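Local coordinates for OBCA, Oxalate Biosynthetic Component A (Burkholderia glumae, PDB 4NNB), which is a bacterial protein of the oxalate biosynthetic component A family, with a TIM-barrel-type domain that holds a magnesium ion and an oxaloacetate ion in its pocket, at residues 15-20 and 226-231; 9-14 and 474-479; 251-256 and 289-294; 222-227 and 273-278. All coordinates share one frame; numbering follows the deposited sequence.

Contact 1: residues 15-20 and 226-231. With MG (magnesium ion), chain B; OAA (oxaloacetate ion), chain C.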
loop_
_atom_site.group_PDB
_atom_site.type_symbol
_atom_site.label_atom_id
_atom_site.label_comp_id
_atom_site.label_asym_id
_atom_site.label_seq_id
_atom_site.Cartn_x
_atom_site.Cartn_y
_atom_site.Cartn_z
ATOM N N ALA A 15 -0.791 -1.899 6.221
ATOM C CA ALA A 15 -1.789 -2.728 6.873
ATOM C C ALA A 15 -2.718 -3.432 5.881
ATOM O O ALA A 15 -3.212 -4.527 6.154
ATOM C CB ALA A 15 -2.605 -1.878 7.834
ATOM N N VAL A 16 -2.965 -2.801 4.739
ATOM C CA VAL A 16 -4.090 -3.205 3.890
ATOM C C VAL A 16 -3.788 -4.177 2.732
ATOM O O VAL A 16 -4.472 -5.204 2.598
ATOM C CB VAL A 16 -4.891 -1.974 3.393
ATOM C CG1 VAL A 16 -5.999 -2.398 2.431
ATOM C CG2 VAL A 16 -5.475 -1.213 4.597
ATOM N N PRO A 17 -2.779 -3.872 1.893
ATOM C CA PRO A 17 -2.624 -4.770 0.736
ATOM C C PRO A 17 -2.197 -6.196 1.135
ATOM O O PRO A 17 -1.675 -6.402 2.240
ATOM C CB PRO A 17 -1.531 -4.085 -0.100
ATOM C CG PRO A 17 -0.754 -3.249 0.876
ATOM C CD PRO A 17 -1.800 -2.773 1.880
ATOM N N LYS A 18 -2.424 -7.170 0.255
ATOM C CA LYS A 18 -2.013 -8.542 0.542
ATOM C C LYS A 18 -1.089 -9.111 -0.547
ATOM O O LYS A 18 -1.162 -8.711 -1.705
ATOM C CB LYS A 18 -3.251 -9.444 0.736
ATOM C CG LYS A 18 -4.072 -9.129 1.999
ATOM C CD LYS A 18 -5.253 -10.091 2.178
ATOM C CE LYS A 18 -4.768 -11.507 2.479
ATOM N NZ LYS A 18 -5.880 -12.514 2.581
ATOM N N PHE A 19 -0.215 -10.033 -0.158
ATOM C CA PHE A 19 0.623 -10.739 -1.115
ATOM C C PHE A 19 -0.226 -11.741 -1.895
ATOM O O PHE A 19 -1.092 -12.411 -1.333
ATOM C CB PHE A 19 1.773 -11.457 -0.395
ATOM C CG PHE A 19 2.496 -12.476 -1.247
ATOM C CD1 PHE A 19 3.422 -12.076 -2.209
ATOM C CD2 PHE A 19 2.249 -13.835 -1.081
ATOM C CE1 PHE A 19 4.089 -13.018 -2.992
ATOM C CE2 PHE A 19 2.902 -14.783 -1.864
ATOM C CZ PHE A 19 3.829 -14.376 -2.813
ATOM N N LEU A 20 0.002 -11.815 -3.200
ATOM C CA LEU A 20 -0.619 -12.849 -4.021
ATOM C C LEU A 20 0.479 -13.690 -4.642
ATOM O O LEU A 20 1.392 -13.153 -5.274
ATOM C CB LEU A 20 -1.481 -12.225 -5.121
ATOM C CG LEU A 20 -1.958 -13.218 -6.179
ATOM C CD1 LEU A 20 -2.921 -14.221 -5.560
ATOM C CD2 LEU A 20 -2.598 -12.500 -7.356
ATOM N N HIS A 226 5.619 -1.972 8.521
ATOM C CA HIS A 226 4.642 -2.772 9.256
ATOM C C HIS A 226 5.094 -4.229 9.221
ATOM O O HIS A 226 5.875 -4.635 8.349
ATOM C CB HIS A 226 3.266 -2.751 8.582
ATOM C CG HIS A 226 2.524 -1.455 8.688
ATOM N ND1 HIS A 226 1.273 -1.368 9.258
ATOM C CD2 HIS A 226 2.822 -0.212 8.232
ATOM C CE1 HIS A 226 0.836 -0.122 9.168
ATOM N NE2 HIS A 226 1.758 0.599 8.552
ATOM N N THR A 227 4.567 -5.022 10.145
ATOM C CA THR A 227 4.654 -6.472 10.074
ATOM C C THR A 227 3.249 -7.051 9.937
ATOM O O THR A 227 2.256 -6.352 10.159
ATOM C CB THR A 227 5.353 -7.064 11.310
ATOM O OG1 THR A 227 4.786 -6.488 12.499
ATOM C CG2 THR A 227 6.854 -6.766 11.264
ATOM N N ARG A 228 3.175 -8.327 9.561
ATOM C CA ARG A 228 1.905 -9.017 9.361
ATOM C C ARG A 228 1.931 -10.360 10.076
ATOM O O ARG A 228 2.966 -11.014 10.140
ATOM C CB ARG A 228 1.648 -9.287 7.871
ATOM C CG ARG A 228 1.632 -8.053 6.963
ATOM C CD ARG A 228 0.502 -7.095 7.288
ATOM N NE ARG A 228 0.427 -6.052 6.268
ATOM C CZ ARG A 228 -0.236 -6.186 5.120
ATOM N NH1 ARG A 228 -0.913 -7.307 4.863
ATOM N NH2 ARG A 228 -0.241 -5.196 4.239
ATOM N N ASP A 229 0.775 -10.781 10.578
ATOM C CA ASP A 229 0.649 -12.068 11.262
ATOM C C ASP A 229 0.375 -13.170 10.226
ATOM O O ASP A 229 -0.652 -13.148 9.549
ATOM C CB ASP A 229 -0.477 -11.949 12.304
ATOM C CG ASP A 229 -0.925 -13.289 12.878
ATOM O OD1 ASP A 229 -0.143 -14.254 12.876
ATOM O OD2 ASP A 229 -2.077 -13.351 13.360
ATOM N N LEU A 230 1.303 -14.117 10.089
ATOM C CA LEU A 230 1.166 -15.194 9.103
ATOM C C LEU A 230 0.926 -16.561 9.752
ATOM O O LEU A 230 1.077 -17.592 9.097
ATOM C CB LEU A 230 2.408 -15.287 8.202
ATOM C CG LEU A 230 2.905 -14.034 7.475
ATOM C CD1 LEU A 230 3.975 -14.388 6.446
ATOM C CD2 LEU A 230 1.750 -13.305 6.822
ATOM N N SER A 231 0.555 -16.571 11.030
ATOM C CA SER A 231 0.413 -17.823 11.776
ATOM C C SER A 231 -0.795 -18.645 11.315
ATOM O O SER A 231 -0.885 -19.841 11.598
ATOM C CB SER A 231 0.292 -17.528 13.274
ATOM O OG SER A 231 -0.848 -16.724 13.530
HETATM MG MG MG B . 1.636 2.679 8.316
HETATM O O1 OAA C . 0.886 4.548 12.201
HETATM O O2 OAA C . 1.584 3.314 10.429
HETATM O O4 OAA C . -3.036 2.651 8.048
HETATM O O5 OAA C . -3.275 2.686 10.335
HETATM O O3 OAA C . -0.247 2.500 8.601
HETATM C C1 OAA C . 0.639 3.959 11.058
HETATM C C2 OAA C . -0.760 4.049 10.490
HETATM C C3 OAA C . -1.104 3.053 9.406
HETATM C C4 OAA C . -2.546 2.769 9.257
HETATM O O HOH W 1 1.038 4.786 7.756
#

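Contact 2: residues 9-14 and 474-479. With MG (magnesium ion), chain B; OAA (oxaloacetate ion), chain C.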
loop_
_atom_site.group_PDB
_atom_site.type_symbol
_atom_site.label_atom_id
_atom_site.label_comp_id
_atom_site.label_asym_id
_atom_site.label_seq_id
_atom_site.Cartn_x
_atom_site.Cartn_y
_atom_site.Cartn_z
ATOM N N THR A 9 10.267 9.001 1.875
ATOM C CA THR A 9 9.946 7.868 2.732
ATOM C C THR A 9 9.407 6.703 1.898
ATOM O O THR A 9 8.467 6.866 1.127
ATOM C CB THR A 9 8.913 8.248 3.829
ATOM O OG1 THR A 9 9.517 9.175 4.749
ATOM C CG2 THR A 9 8.479 6.991 4.614
ATOM N N ALA A 10 10.009 5.527 2.045
ATOM C CA ALA A 10 9.455 4.319 1.434
ATOM C C ALA A 10 8.527 3.619 2.431
ATOM O O ALA A 10 8.876 3.458 3.594
ATOM C CB ALA A 10 10.568 3.385 1.035
ATOM N N ALA A 11 7.350 3.194 1.987
ATOM C CA ALA A 11 6.440 2.463 2.884
ATOM C C ALA A 11 6.049 1.127 2.248
ATOM O O ALA A 11 5.054 1.048 1.542
ATOM C CB ALA A 11 5.199 3.300 3.191
ATOM N N PRO A 12 6.852 0.075 2.490
ATOM C CA PRO A 12 6.760 -1.140 1.663
ATOM C C PRO A 12 5.666 -2.140 2.013
ATOM O O PRO A 12 5.432 -3.035 1.192
ATOM C CB PRO A 12 8.123 -1.817 1.868
ATOM C CG PRO A 12 9.027 -0.737 2.430
ATOM C CD PRO A 12 8.105 0.124 3.257
ATOM N N ILE A 13 5.024 -2.026 3.174
ATOM C CA ILE A 13 4.139 -3.108 3.615
ATOM C C ILE A 13 2.732 -2.656 3.941
ATOM O O ILE A 13 1.765 -3.157 3.364
ATOM C CB ILE A 13 4.691 -3.856 4.840
ATOM C CG1 ILE A 13 6.121 -4.324 4.589
ATOM C CG2 ILE A 13 3.777 -5.047 5.201
ATOM C CD1 ILE A 13 7.186 -3.437 5.225
ATOM N N GLY A 14 2.625 -1.730 4.889
ATOM C CA GLY A 14 1.338 -1.257 5.349
ATOM C C GLY A 14 0.467 -2.279 6.049
ATOM O O GLY A 14 0.910 -3.374 6.414
ATOM N N LEU A 474 4.120 0.381 -1.512
ATOM C CA LEU A 474 2.953 -0.507 -1.640
ATOM C C LEU A 474 1.879 -0.289 -0.558
ATOM O O LEU A 474 0.687 -0.529 -0.794
ATOM C CB LEU A 474 3.391 -1.973 -1.690
ATOM C CG LEU A 474 4.283 -2.374 -2.875
ATOM C CD1 LEU A 474 4.375 -3.911 -3.000
ATOM C CD2 LEU A 474 3.761 -1.754 -4.168
ATOM N N GLU A 475 2.292 0.177 0.619
ATOM C CA GLU A 475 1.329 0.589 1.649
ATOM C C GLU A 475 0.272 1.560 1.127
ATOM O O GLU A 475 -0.913 1.440 1.459
ATOM C CB GLU A 475 2.065 1.221 2.842
ATOM C CG GLU A 475 1.129 1.843 3.889
ATOM C CD GLU A 475 1.823 2.054 5.228
ATOM O OE1 GLU A 475 1.156 2.488 6.196
ATOM O OE2 GLU A 475 3.044 1.806 5.304
ATOM N N ASP A 476 0.690 2.519 0.305
ATOM C CA ASP A 476 -0.212 3.587 -0.151
ATOM C C ASP A 476 -0.839 3.367 -1.532
ATOM O O ASP A 476 -1.962 3.808 -1.782
ATOM C CB ASP A 476 0.522 4.928 -0.128
ATOM C CG ASP A 476 1.069 5.251 1.243
ATOM O OD1 ASP A 476 2.192 5.798 1.345
ATOM O OD2 ASP A 476 0.381 4.920 2.222
ATOM N N GLY A 477 -0.110 2.699 -2.423
ATOM C CA GLY A 477 -0.624 2.372 -3.746
ATOM C C GLY A 477 0.204 1.274 -4.382
ATOM O O GLY A 477 1.407 1.187 -4.137
ATOM N N LEU A 478 -0.427 0.446 -5.214
ATOM C CA LEU A 478 0.237 -0.736 -5.773
ATOM C C LEU A 478 0.751 -0.526 -7.199
ATOM O O LEU A 478 1.379 -1.422 -7.776
ATOM C CB LEU A 478 -0.716 -1.932 -5.742
ATOM C CG LEU A 478 -1.182 -2.347 -4.340
ATOM C CD1 LEU A 478 -2.138 -3.553 -4.396
ATOM C CD2 LEU A 478 0.036 -2.638 -3.461
ATOM N N THR A 479 0.497 0.655 -7.758
ATOM C CA THR A 479 0.758 0.903 -9.177
ATOM C C THR A 479 1.876 1.908 -9.484
ATOM O O THR A 479 2.315 2.680 -8.624
ATOM C CB THR A 479 -0.532 1.369 -9.896
ATOM O OG1 THR A 479 -1.017 2.568 -9.285
ATOM C CG2 THR A 479 -1.614 0.300 -9.811
HETATM MG MG MG B . 1.636 2.679 8.316
HETATM O O1 OAA C . 0.886 4.548 12.201
HETATM O O2 OAA C . 1.584 3.314 10.429
HETATM O O4 OAA C . -3.036 2.651 8.048
HETATM O O5 OAA C . -3.275 2.686 10.335
HETATM O O3 OAA C . -0.247 2.500 8.601
HETATM C C1 OAA C . 0.639 3.959 11.058
HETATM C C2 OAA C . -0.760 4.049 10.490
HETATM C C3 OAA C . -1.104 3.053 9.406
HETATM C C4 OAA C . -2.546 2.769 9.257
HETATM O O HOH W 2 5.081 -0.051 5.319
HETATM O O HOH W 1 1.038 4.786 7.756
#

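Contact 3: residues 251-256 and 289-294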
loop_
_atom_site.group_PDB
_atom_site.type_symbol
_atom_site.label_atom_id
_atom_site.label_comp_id
_atom_site.label_asym_id
_atom_site.label_seq_id
_atom_site.Cartn_x
_atom_site.Cartn_y
_atom_site.Cartn_z
ATOM N N ASN A 251 -2.694 -7.197 9.587
ATOM C CA ASN A 251 -1.768 -6.218 10.127
ATOM C C ASN A 251 -1.591 -6.468 11.605
ATOM O O ASN A 251 -2.576 -6.605 12.328
ATOM C CB ASN A 251 -2.301 -4.809 9.928
ATOM C CG ASN A 251 -1.323 -3.761 10.407
ATOM O OD1 ASN A 251 -0.207 -3.654 9.879
ATOM N ND2 ASN A 251 -1.729 -2.972 11.395
ATOM N N GLN A 252 -0.339 -6.530 12.045
ATOM C CA GLN A 252 -0.020 -6.876 13.426
ATOM C C GLN A 252 1.448 -6.589 13.738
ATOM O O GLN A 252 2.352 -6.980 12.981
ATOM C CB GLN A 252 -0.322 -8.361 13.672
ATOM C CG GLN A 252 -0.020 -8.811 15.083
ATOM C CD GLN A 252 -0.890 -8.084 16.093
ATOM O OE1 GLN A 252 -2.120 -8.079 15.983
ATOM N NE2 GLN A 252 -0.254 -7.442 17.070
ATOM N N ILE A 253 1.684 -5.894 14.845
ATOM C CA ILE A 253 3.028 -5.739 15.369
ATOM C C ILE A 253 3.519 -7.114 15.826
ATOM O O ILE A 253 2.978 -7.697 16.765
ATOM C CB ILE A 253 3.064 -4.739 16.552
ATOM C CG1 ILE A 253 2.717 -3.320 16.067
ATOM C CG2 ILE A 253 4.433 -4.758 17.226
ATOM C CD1 ILE A 253 2.128 -2.392 17.166
ATOM N N VAL A 254 4.539 -7.633 15.150
ATOM C CA VAL A 254 5.077 -8.948 15.475
ATOM C C VAL A 254 6.488 -8.753 15.989
ATOM O O VAL A 254 7.400 -8.411 15.224
ATOM C CB VAL A 254 5.078 -9.872 14.243
ATOM C CG1 VAL A 254 5.655 -11.249 14.607
ATOM C CG2 VAL A 254 3.679 -9.998 13.679
ATOM N N LEU A 255 6.670 -8.943 17.292
ATOM C CA LEU A 255 7.947 -8.634 17.918
ATOM C C LEU A 255 9.092 -9.473 17.367
ATOM O O LEU A 255 10.190 -8.957 17.148
ATOM C CB LEU A 255 7.864 -8.786 19.445
ATOM C CG LEU A 255 6.818 -7.903 20.134
ATOM C CD1 LEU A 255 6.877 -8.064 21.662
ATOM C CD2 LEU A 255 7.000 -6.438 19.740
ATOM N N ASP A 256 8.854 -10.763 17.153
ATOM C CA ASP A 256 9.932 -11.614 16.656
ATOM C C ASP A 256 10.360 -11.169 15.256
ATOM O O ASP A 256 11.540 -11.246 14.918
ATOM C CB ASP A 256 9.520 -13.089 16.636
ATOM C CG ASP A 256 9.396 -13.684 18.026
ATOM O OD1 ASP A 256 9.986 -13.141 18.979
ATOM O OD2 ASP A 256 8.700 -14.704 18.159
ATOM N N SER A 289 -2.829 -1.324 24.447
ATOM C CA SER A 289 -1.823 -2.326 24.788
ATOM C C SER A 289 -0.377 -1.833 24.677
ATOM O O SER A 289 -0.021 -1.069 23.763
ATOM C CB SER A 289 -2.003 -3.551 23.904
ATOM O OG SER A 289 -0.975 -4.485 24.142
ATOM N N LYS A 290 0.455 -2.296 25.607
ATOM C CA LYS A 290 1.874 -1.962 25.605
ATOM C C LYS A 290 2.577 -2.599 24.400
ATOM O O LYS A 290 3.700 -2.232 24.073
ATOM C CB LYS A 290 2.535 -2.396 26.917
ATOM C CG LYS A 290 2.570 -3.902 27.129
ATOM C CD LYS A 290 3.135 -4.272 28.511
ATOM C CE LYS A 290 4.501 -3.628 28.773
ATOM N NZ LYS A 290 5.239 -4.223 29.941
ATOM N N LEU A 291 1.913 -3.553 23.750
ATOM C CA LEU A 291 2.421 -4.103 22.494
ATOM C C LEU A 291 2.720 -2.973 21.491
ATOM O O LEU A 291 3.660 -3.073 20.694
ATOM C CB LEU A 291 1.435 -5.131 21.909
ATOM C CG LEU A 291 1.851 -5.825 20.604
ATOM C CD1 LEU A 291 3.171 -6.593 20.779
ATOM C CD2 LEU A 291 0.754 -6.741 20.082
ATOM N N ARG A 292 1.963 -1.877 21.580
ATOM C CA ARG A 292 2.113 -0.757 20.653
ATOM C C ARG A 292 3.401 0.038 20.839
ATOM O O ARG A 292 3.689 0.933 20.050
ATOM C CB ARG A 292 0.890 0.164 20.708
ATOM C CG ARG A 292 -0.409 -0.536 20.307
ATOM C CD ARG A 292 -1.580 0.436 20.271
ATOM N NE ARG A 292 -1.464 1.355 19.137
ATOM C CZ ARG A 292 -2.344 2.309 18.850
ATOM N NH1 ARG A 292 -3.415 2.488 19.624
ATOM N NH2 ARG A 292 -2.157 3.076 17.785
ATOM N N ARG A 293 4.172 -0.285 21.877
ATOM C CA ARG A 293 5.527 0.251 22.025
ATOM C C ARG A 293 6.569 -0.838 22.325
ATOM O O ARG A 293 7.748 -0.538 22.454
ATOM C CB ARG A 293 5.579 1.340 23.124
ATOM C CG ARG A 293 4.998 0.897 24.468
ATOM C CD ARG A 293 4.939 2.044 25.486
ATOM N NE ARG A 293 4.191 1.640 26.675
ATOM C CZ ARG A 293 2.868 1.705 26.796
ATOM N NH1 ARG A 293 2.120 2.188 25.808
ATOM N NH2 ARG A 293 2.290 1.289 27.918
ATOM N N ALA A 294 6.146 -2.095 22.439
ATOM C CA ALA A 294 7.078 -3.175 22.790
ATOM C C ALA A 294 8.200 -3.370 21.753
ATOM O O ALA A 294 9.294 -3.831 22.087
ATOM C CB ALA A 294 6.327 -4.474 23.016
#

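Contact 4: residues 222-227 and 273-278. With MG (magnesium ion), chain B; OAA (oxaloacetate ion), chain C.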
loop_
_atom_site.group_PDB
_atom_site.type_symbol
_atom_site.label_atom_id
_atom_site.label_comp_id
_atom_site.label_asym_id
_atom_site.label_seq_id
_atom_site.Cartn_x
_atom_site.Cartn_y
_atom_site.Cartn_z
ATOM N N VAL A 222 14.155 7.241 4.461
ATOM C CA VAL A 222 13.438 6.700 5.616
ATOM C C VAL A 222 12.529 5.564 5.155
ATOM O O VAL A 222 11.904 5.656 4.095
ATOM C CB VAL A 222 12.583 7.798 6.309
ATOM C CG1 VAL A 222 11.719 7.199 7.432
ATOM C CG2 VAL A 222 13.478 8.931 6.848
ATOM N N VAL A 223 12.452 4.490 5.934
ATOM C CA VAL A 223 11.568 3.389 5.582
ATOM C C VAL A 223 10.552 3.133 6.698
ATOM O O VAL A 223 10.929 2.797 7.827
ATOM C CB VAL A 223 12.350 2.095 5.291
ATOM C CG1 VAL A 223 11.396 1.006 4.782
ATOM C CG2 VAL A 223 13.467 2.367 4.260
ATOM N N HIS A 224 9.275 3.303 6.370
ATOM C CA HIS A 224 8.174 3.082 7.320
ATOM C C HIS A 224 7.721 1.617 7.217
ATOM O O HIS A 224 7.330 1.156 6.148
ATOM C CB HIS A 224 7.029 4.059 7.000
ATOM C CG HIS A 224 5.748 3.800 7.742
ATOM N ND1 HIS A 224 5.594 4.062 9.094
ATOM C CD2 HIS A 224 4.542 3.357 7.311
ATOM C CE1 HIS A 224 4.360 3.766 9.458
ATOM N NE2 HIS A 224 3.699 3.330 8.393
ATOM N N LEU A 225 7.791 0.896 8.329
ATOM C CA LEU A 225 7.570 -0.547 8.350
ATOM C C LEU A 225 6.294 -0.964 9.075
ATOM O O LEU A 225 5.944 -0.389 10.112
ATOM C CB LEU A 225 8.759 -1.232 9.045
ATOM C CG LEU A 225 10.098 -1.144 8.305
ATOM C CD1 LEU A 225 11.218 -1.826 9.095
ATOM C CD2 LEU A 225 9.958 -1.781 6.917
ATOM N N HIS A 226 5.619 -1.972 8.521
ATOM C CA HIS A 226 4.642 -2.772 9.256
ATOM C C HIS A 226 5.094 -4.229 9.221
ATOM O O HIS A 226 5.875 -4.635 8.349
ATOM C CB HIS A 226 3.266 -2.751 8.582
ATOM C CG HIS A 226 2.524 -1.455 8.688
ATOM N ND1 HIS A 226 1.273 -1.368 9.258
ATOM C CD2 HIS A 226 2.822 -0.212 8.232
ATOM C CE1 HIS A 226 0.836 -0.122 9.168
ATOM N NE2 HIS A 226 1.758 0.599 8.552
ATOM N N THR A 227 4.567 -5.022 10.145
ATOM C CA THR A 227 4.654 -6.472 10.074
ATOM C C THR A 227 3.249 -7.051 9.937
ATOM O O THR A 227 2.256 -6.352 10.159
ATOM C CB THR A 227 5.353 -7.064 11.310
ATOM O OG1 THR A 227 4.786 -6.488 12.499
ATOM C CG2 THR A 227 6.854 -6.766 11.264
ATOM N N ILE A 273 17.238 4.592 8.294
ATOM C CA ILE A 273 16.359 5.218 9.275
ATOM C C ILE A 273 15.035 4.475 9.277
ATOM O O ILE A 273 14.243 4.584 8.333
ATOM C CB ILE A 273 16.115 6.689 8.938
ATOM C CG1 ILE A 273 17.453 7.428 8.863
ATOM C CG2 ILE A 273 15.194 7.331 9.988
ATOM C CD1 ILE A 273 17.337 8.837 8.355
ATOM N N LEU A 274 14.811 3.692 10.323
ATOM C CA LEU A 274 13.605 2.886 10.400
ATOM C C LEU A 274 12.494 3.624 11.147
ATOM O O LEU A 274 12.704 4.174 12.239
ATOM C CB LEU A 274 13.907 1.530 11.041
ATOM C CG LEU A 274 14.861 0.604 10.268
ATOM C CD1 LEU A 274 14.798 -0.808 10.848
ATOM C CD2 LEU A 274 14.575 0.586 8.754
ATOM N N ASN A 275 11.328 3.656 10.520
ATOM C CA ASN A 275 10.125 4.292 11.054
ATOM C C ASN A 275 9.096 3.177 11.328
ATOM O O ASN A 275 8.405 2.694 10.416
ATOM C CB ASN A 275 9.628 5.326 10.019
ATOM C CG ASN A 275 8.296 5.976 10.391
ATOM O OD1 ASN A 275 7.619 5.565 11.338
ATOM N ND2 ASN A 275 7.912 6.996 9.627
ATOM N N LEU A 276 9.003 2.745 12.582
ATOM C CA LEU A 276 8.148 1.605 12.898
ATOM C C LEU A 276 6.689 2.012 13.126
ATOM O O LEU A 276 6.394 2.907 13.918
ATOM C CB LEU A 276 8.693 0.819 14.098
ATOM C CG LEU A 276 9.686 -0.317 13.813
ATOM C CD1 LEU A 276 10.727 0.056 12.772
ATOM C CD2 LEU A 276 10.340 -0.850 15.080
ATOM N N SER A 277 5.776 1.351 12.424
ATOM C CA SER A 277 4.351 1.564 12.675
ATOM C C SER A 277 3.928 1.079 14.063
ATOM O O SER A 277 4.241 -0.043 14.467
ATOM C CB SER A 277 3.500 0.856 11.629
ATOM O OG SER A 277 2.129 1.011 11.939
ATOM N N THR A 278 3.185 1.916 14.771
ATOM C CA THR A 278 2.600 1.519 16.049
ATOM C C THR A 278 1.106 1.299 15.892
ATOM O O THR A 278 0.372 1.149 16.871
ATOM C CB THR A 278 2.840 2.590 17.104
ATOM O OG1 THR A 278 2.239 3.813 16.676
ATOM C CG2 THR A 278 4.355 2.796 17.299
HETATM MG MG MG B . 1.636 2.679 8.316
HETATM O O1 OAA C . 0.886 4.548 12.201
HETATM O O2 OAA C . 1.584 3.314 10.429
HETATM O O4 OAA C . -3.036 2.651 8.048
HETATM O O5 OAA C . -3.275 2.686 10.335
HETATM O O3 OAA C . -0.247 2.500 8.601
HETATM C C1 OAA C . 0.639 3.959 11.058
HETATM C C2 OAA C . -0.760 4.049 10.490
HETATM C C3 OAA C . -1.104 3.053 9.406
HETATM C C4 OAA C . -2.546 2.769 9.257
HETATM O O HOH W 1 1.038 4.786 7.756
#

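Contact 1: residues 15-20 and 226-231
The magnesium site has part of its wall here, where the loop before strand 18-19 runs past the end of strand 222-229 and meets His226 and Arg228. The guanidinium of Arg228 reaches the carbonyl of Pro17 end-on: NH2 lies 2.7 Å from Pro17 O and NH1 2.9 Å from the same oxygen, so one acceptor takes two N-H groups. Pro17 O sits only 3° out of the guanidinium plane; NH2 arrives in the carbonyl plane on a lone pair, while NH1 comes nearly straight down the C=O bond. A bend at chi2 (-64°) turns the arginine chain toward the loop, and Ala15 O lies 3.5 Å above the middle of the guanidinium. With NE bonded to Gly14 O and NH2 also to Ile13 O, the group is held in its rotation and ties down the loop that follows the barrel strand 5-10. Two residues earlier, His226 binds the magnesium ion through NE2 at 2.1 Å. Its other nitrogen, ND1, is hydrogen-bonded to Asn251 OD1, a second-shell bond that helps hold the ring's orientation. Ala15 N covers one face of the imidazole, 3.7 Å above its plane and displaced toward the rim.

Contact 2: residues 9-14 and 474-479
Glu475 brings the carboxylate ligand of the magnesium site into the barrel mouth, and the turn 11-14 after strand 5-10 is the surface it lies against. The first hold is made by the backbone: Glu475 N donates to Ala11 O at 3.0 Å with an N-H...O angle of 158°. From there the side chain runs extended, CG anti to the backbone N (chi1 173°), and its methylenes pass along Gly14, with CG 3.4 Å from Gly14 CA. Gly14, with positive phi and no side chain, lets the Glu475 chain lie directly on its backbone. Beyond it the two carboxylate oxygens do different work. OE1 binds the magnesium ion at 2.2 Å, alongside His224, His226, water 1 and two oxygens of the oxaloacetate ion. OE2 lies beside the loop, 3.4 Å from Ala11 CB, and accepts from water 2 at 2.8 Å; that water in turn accepts from Ile13 N at 2.9 Å. Leu474 packs its CB against Pro12 O. Asp476 is directed instead to Arg471, its salt-bridge partner. With one oxygen on the metal and the other on a water held by Ile13 N, the Glu475 carboxylate is restrained in its rotation.

Contact 3: residues 251-256 and 289-294
Ile253 has its CG1 branch anti to the carbonyl carbon (chi1 -66°) and its CD1 extended (chi2 155°), which carries that methyl to 3.9 Å from Arg292 CA, while Leu291, with CG anti to its own backbone N, sends CD1 toward Ile253 and Leu255 and CD2 toward the Gln252 amide. The side chains of Ile253 and Leu291 slide past each other in opposite directions, CG2 of the first 4.2 Å from CD1 of the second. Leu291 CD1 also sits 3.9 Å from Leu255 CG, and Leu255 closes the row by laying CD1 and CD2 against Ala294 CB, each at 3.9 Å. The start of helix 255-268 is thus packed against the short, weakly bonded helix 291-294; the two precede and follow barrel strand 273-276 in the chain. At the other end Gln252 crosses Leu291 at about a right angle, its NE2 3.3 Å from Leu291 CD2. The same NE2 donates to Ile253 O, which lies in the amide plane, and OE1 is taken by Arg250 NH1. Ser289 OG accepts from Leu291 N at 3.1 Å, capping the turn that carries the leucine. Van der Waals packing makes the contact, and the Gln252 amide, bonded to Ile253 O and Arg250, adds no hydrogen bond across it.

Contact 4: residues 222-227 and 273-278
Leu225 CD1 touches both leucines of the neighbouring strand, 4.1 Å from Leu274 CD1 and 4.2 Å from Leu276 CD1, on the face of the barrel sheet that helices 205-217 and 255-268 cover. Strands 222-225 and 273-276 are parallel neighbours in this TIM-barrel-type domain, joined by a beta-alpha-beta crossover elaborated by short strands 234-238, 242-246 and 250-251 ahead of helix 255-268, and their short axes run 27° apart. Between them the backbone is bonded in the parallel pattern: Val223 and Leu225 each use N-H and C=O toward the second strand, as in Asn275 N to Val223 O at 2.9 Å, and Ser277 N continues the series to Leu225 O. The other face looks into the barrel. Near its start Val222 CG2 touches Ile273 CG2 at 3.9 Å; further along come the polar groups. His224 has CG anti to its backbone N (chi1 170°) and binds the magnesium ion with NE2 at 2.2 Å. Its ND1 gives a weak bond of 3.4 Å to Asn275 OD1, which lies at the ring edge, with ring and amide planes 71° apart; Asn275 ND2 is held by Glu346. At the end of the strand Ser277 CB makes a CH-pi contact over the face of the His226 ring, 3.6 Å from its centroid, and Ser277 OG donates to O2 of the oxaloacetate ion at 2.8 Å.

Contacts 1, 2 and 4 converge on one magnesium ion and also touch the oxaloacetate ion: His226 is common to contacts 1 and 4, His224 comes from contact 4, and Glu475 from contact 2, with His226 NE2 3.1 Å from Glu475 OE1. The centres of contacts 2 and 4 lie about 11 Å apart, joined by the strand pairing of 5-10 with 222-229, where Ala10 N meets Val222 O at 2.8 Å. Arg228 ties contact 1 to contact 2 through Gly14 O. Contact 3 stands off the ligand, the Arg292 side chain about 7 Å from the oxaloacetate ion, yet its Asn251 OD1 is 2.8 Å from ND1 of the metal-binding His226.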